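Local coordinates for p800 reaction center core protein (Heliobacterium modesticaldum, PDB 5V8K) that forms the homodimeric photosynthetic reaction center core, a membrane protein that carries bacteriochlorophylls and a [4Fe-4S] cluster for light-driven charge separation, at residues Val394-Met399 and Tyr442-Phe447. Sequence-based numbering, arbitrary orientation.
Sequences VPMWRM and YLAIFF. With GBF (Bacteriochlorophyll g), chain T.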
loop_
_atom_site.group_PDB
_atom_site.type_symbol
_atom_site.label_atom_id
_atom_site.label_comp_id
_atom_site.label_asym_id
_atom_site.label_seq_id
_atom_site.Cartn_x
_atom_site.Cartn_y
_atom_site.Cartn_z
ATOM N N VAL A 394 -20.420 -5.760 -6.712
ATOM C CA VAL A 394 -20.606 -4.630 -7.648
ATOM C C VAL A 394 -19.841 -4.927 -8.942
ATOM O O VAL A 394 -20.462 -4.945 -10.011
ATOM C CB VAL A 394 -20.193 -3.277 -7.024
ATOM C CG1 VAL A 394 -20.102 -2.170 -8.061
ATOM C CG2 VAL A 394 -21.219 -2.868 -5.937
ATOM N N PRO A 395 -18.528 -5.190 -8.913
ATOM C CA PRO A 395 -17.871 -5.611 -10.163
ATOM C C PRO A 395 -18.404 -6.933 -10.722
ATOM O O PRO A 395 -18.423 -7.103 -11.948
ATOM C CB PRO A 395 -16.377 -5.716 -9.797
ATOM C CG PRO A 395 -16.306 -5.729 -8.306
ATOM C CD PRO A 395 -17.576 -5.015 -7.813
ATOM N N MET A 396 -18.889 -7.845 -9.875
ATOM C CA MET A 396 -19.394 -9.130 -10.361
ATOM C C MET A 396 -20.647 -8.955 -11.215
ATOM O O MET A 396 -20.781 -9.575 -12.280
ATOM C CB MET A 396 -19.674 -10.075 -9.193
ATOM C CG MET A 396 -18.437 -10.414 -8.394
ATOM S SD MET A 396 -18.745 -11.490 -6.971
ATOM C CE MET A 396 -19.128 -12.948 -7.878
ATOM N N TRP A 397 -21.592 -8.134 -10.756
ATOM C CA TRP A 397 -22.798 -7.959 -11.549
ATOM C C TRP A 397 -22.553 -7.079 -12.771
ATOM O O TRP A 397 -23.272 -7.210 -13.766
ATOM C CB TRP A 397 -23.946 -7.424 -10.702
ATOM C CG TRP A 397 -24.484 -8.483 -9.780
ATOM C CD1 TRP A 397 -24.347 -8.529 -8.421
ATOM C CD2 TRP A 397 -25.235 -9.655 -10.143
ATOM N NE1 TRP A 397 -24.974 -9.627 -7.918
ATOM C CE2 TRP A 397 -25.539 -10.339 -8.946
ATOM C CE3 TRP A 397 -25.690 -10.187 -11.354
ATOM C CZ2 TRP A 397 -26.240 -11.554 -8.925
ATOM C CZ3 TRP A 397 -26.426 -11.390 -11.327
ATOM C CH2 TRP A 397 -26.680 -12.056 -10.114
ATOM N N ARG A 398 -21.490 -6.278 -12.765
ATOM C CA ARG A 398 -21.110 -5.561 -13.979
ATOM C C ARG A 398 -20.513 -6.500 -15.041
ATOM O O ARG A 398 -20.771 -6.318 -16.237
ATOM C CB ARG A 398 -20.145 -4.427 -13.617
ATOM C CG ARG A 398 -20.827 -3.258 -12.841
ATOM C CD ARG A 398 -19.795 -2.293 -12.313
ATOM N NE ARG A 398 -19.151 -1.522 -13.370
ATOM C CZ ARG A 398 -18.364 -0.472 -13.135
ATOM N NH1 ARG A 398 -18.156 -0.088 -11.891
ATOM N NH2 ARG A 398 -17.835 0.246 -14.132
ATOM N N MET A 399 -19.717 -7.506 -14.631
ATOM C CA MET A 399 -19.293 -8.578 -15.536
ATOM C C MET A 399 -20.481 -9.169 -16.258
ATOM O O MET A 399 -20.466 -9.335 -17.485
ATOM C CB MET A 399 -18.570 -9.710 -14.770
ATOM C CG MET A 399 -17.112 -9.512 -14.485
ATOM S SD MET A 399 -16.303 -11.061 -13.857
ATOM C CE MET A 399 -16.863 -11.221 -12.176
ATOM N N TYR A 442 -10.923 -8.703 -12.373
ATOM C CA TYR A 442 -9.823 -8.320 -11.489
ATOM C C TYR A 442 -10.333 -7.476 -10.338
ATOM O O TYR A 442 -9.857 -7.612 -9.201
ATOM C CB TYR A 442 -8.739 -7.542 -12.238
ATOM C CG TYR A 442 -8.139 -8.218 -13.422
ATOM C CD1 TYR A 442 -7.726 -9.541 -13.370
ATOM C CD2 TYR A 442 -7.989 -7.538 -14.618
ATOM C CE1 TYR A 442 -7.209 -10.156 -14.463
ATOM C CE2 TYR A 442 -7.441 -8.160 -15.748
ATOM C CZ TYR A 442 -7.035 -9.483 -15.653
ATOM O OH TYR A 442 -6.531 -10.163 -16.769
ATOM N N LEU A 443 -11.251 -6.526 -10.630
ATOM C CA LEU A 443 -11.684 -5.613 -9.595
ATOM C C LEU A 443 -12.450 -6.367 -8.517
ATOM O O LEU A 443 -12.344 -6.045 -7.332
ATOM C CB LEU A 443 -12.545 -4.478 -10.219
ATOM C CG LEU A 443 -12.974 -3.297 -9.354
ATOM C CD1 LEU A 443 -11.739 -2.593 -8.743
ATOM C CD2 LEU A 443 -13.830 -2.266 -10.092
ATOM N N ALA A 444 -13.222 -7.380 -8.901
ATOM C CA ALA A 444 -13.904 -8.169 -7.882
ATOM C C ALA A 444 -12.898 -8.914 -7.000
ATOM O O ALA A 444 -13.070 -8.993 -5.774
ATOM C CB ALA A 444 -14.901 -9.116 -8.530
ATOM N N ILE A 445 -11.801 -9.408 -7.591
ATOM C CA ILE A 445 -10.741 -10.036 -6.802
ATOM C C ILE A 445 -10.191 -9.055 -5.770
ATOM O O ILE A 445 -9.988 -9.407 -4.607
ATOM C CB ILE A 445 -9.620 -10.562 -7.718
ATOM C CG1 ILE A 445 -10.134 -11.684 -8.665
ATOM C CG2 ILE A 445 -8.434 -11.029 -6.879
ATOM C CD1 ILE A 445 -10.538 -12.997 -7.937
ATOM N N PHE A 446 -9.891 -7.826 -6.204
ATOM C CA PHE A 446 -9.412 -6.767 -5.308
ATOM C C PHE A 446 -10.412 -6.506 -4.188
ATOM O O PHE A 446 -10.047 -6.442 -3.010
ATOM C CB PHE A 446 -9.213 -5.447 -6.077
ATOM C CG PHE A 446 -7.963 -5.369 -6.904
ATOM C CD1 PHE A 446 -6.722 -5.485 -6.324
ATOM C CD2 PHE A 446 -8.041 -5.122 -8.263
ATOM C CE1 PHE A 446 -5.534 -5.397 -7.117
ATOM C CE2 PHE A 446 -6.887 -5.043 -9.070
ATOM C CZ PHE A 446 -5.627 -5.189 -8.483
ATOM N N PHE A 447 -11.671 -6.254 -4.560
ATOM C CA PHE A 447 -12.714 -5.922 -3.590
ATOM C C PHE A 447 -12.952 -7.060 -2.588
ATOM O O PHE A 447 -13.404 -6.818 -1.456
ATOM C CB PHE A 447 -14.025 -5.606 -4.334
ATOM C CG PHE A 447 -14.119 -4.187 -4.933
ATOM C CD1 PHE A 447 -13.017 -3.357 -5.051
ATOM C CD2 PHE A 447 -15.336 -3.710 -5.364
ATOM C CE1 PHE A 447 -13.137 -2.066 -5.606
ATOM C CE2 PHE A 447 -15.455 -2.419 -5.926
ATOM C CZ PHE A 447 -14.344 -1.608 -6.030
HETATM MG MG GBF T . -24.753 -17.536 -10.109
HETATM C CHA GBF T . -25.902 -18.585 -13.254
HETATM C CHB GBF T . -23.867 -14.653 -11.462
HETATM C CHC GBF T . -24.273 -16.568 -6.873
HETATM C CHD GBF T . -25.901 -20.743 -8.862
HETATM N NA GBF T . -24.862 -16.779 -11.933
HETATM C C1A GBF T . -25.347 -17.209 -13.100
HETATM C C2A GBF T . -25.483 -16.266 -14.242
HETATM C C3A GBF T . -24.386 -15.308 -13.765
HETATM C C4A GBF T . -24.369 -15.601 -12.297
HETATM C CMA GBF T . -23.015 -15.582 -14.372
HETATM C CAA GBF T . -26.916 -15.698 -14.382
HETATM C CBA GBF T . -27.333 -14.769 -13.243
HETATM C CGA GBF T . -28.708 -14.213 -13.546
HETATM O O1A GBF T . -28.943 -13.719 -14.644
HETATM O O2A GBF T . -29.458 -13.742 -12.396
HETATM N NB GBF T . -24.303 -15.736 -9.253
HETATM C C1B GBF T . -23.808 -14.699 -9.971
HETATM C C2B GBF T . -23.457 -13.703 -9.091
HETATM C C3B GBF T . -23.587 -14.232 -7.818
HETATM C C4B GBF T . -24.008 -15.575 -7.961
HETATM C CMB GBF T . -23.021 -12.302 -9.465
HETATM C CAB GBF T . -23.318 -13.391 -6.644
HETATM C CBB GBF T . -23.668 -13.598 -5.394
HETATM N NC GBF T . -25.049 -18.465 -8.308
HETATM C C1C GBF T . -24.766 -17.950 -7.115
HETATM C C2C GBF T . -24.838 -18.693 -5.826
HETATM C C3C GBF T . -25.371 -19.835 -6.555
HETATM C C4C GBF T . -25.443 -19.704 -7.935
HETATM C CMC GBF T . -23.398 -18.990 -5.334
HETATM C CAC GBF T . -25.737 -21.072 -5.836
HETATM C CBC GBF T . -25.638 -21.146 -4.333
HETATM N ND GBF T . -25.668 -19.225 -10.732
HETATM C C1D GBF T . -26.042 -20.424 -10.292
HETATM C C2D GBF T . -26.646 -21.541 -11.305
HETATM C C3D GBF T . -26.522 -20.640 -12.368
HETATM C C4D GBF T . -25.969 -19.353 -12.087
HETATM C CMD GBF T . -27.159 -22.928 -11.178
HETATM C CAD GBF T . -26.929 -20.627 -13.791
HETATM O OBD GBF T . -27.288 -21.555 -14.589
HETATM C CBD GBF T . -26.415 -19.353 -14.413
HETATM C CGD GBF T . -25.283 -19.548 -15.380
HETATM O O1D GBF T . -24.112 -19.548 -15.038
HETATM O O2D GBF T . -25.532 -19.766 -16.773
HETATM C CED GBF T . -24.754 -20.801 -17.373
HETATM C C1 GBF T . -30.515 -12.791 -12.474
HETATM C C2 GBF T . -30.534 -12.090 -11.139
HETATM C C3 GBF T . -31.082 -12.642 -10.045
HETATM C C4 GBF T . -31.732 -13.992 -10.096
HETATM C C5 GBF T . -31.045 -11.891 -8.733
#
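The ring of Pro395 presses against the turn Leu443-Phe447, a compact example of a proline ring packed onto a small residue of a neighbouring helix. Its CG lies 3.5 Å from Ala444 CA, slightly tighter than ordinary van der Waals contact, and the two helix segments run nearly antiparallel with their axes 8.3 Å apart. Pro395 CB faces Leu443 CB at 4.0 Å, while CD approaches Phe447 CD2 at 3.6 Å, the pyrrolidine lying obliquely to the aromatic ring. Leu443 CG, swung anti to its own backbone nitrogen (chi1 -172°), sits over one face of that phenyl ring, offset toward the rim. Beside the proline, Met396 CG reaches the Ala444 methyl at 3.8 Å. No hydrogen bond crosses the seam, whose side-chain contacts are all apolar.

On another side of the same helix, Trp397 receives the CMB methyl of a bacteriochlorophyll g over the centre of its indole face, 3.2 Å from CE2. A serine in place of Trp397 would probably leave this methyl without its flat aromatic support and the pigment edge less firmly positioned.

Arg398 forms a salt bridge to Glu548 of the second subunit. In what are probably membrane-spanning parts of the chain, helix 376-401 packs here against helix 437-447, with Met396 turned to helix 258-291, Val394 to helix 311-344, and Ile445 to helix 575-599.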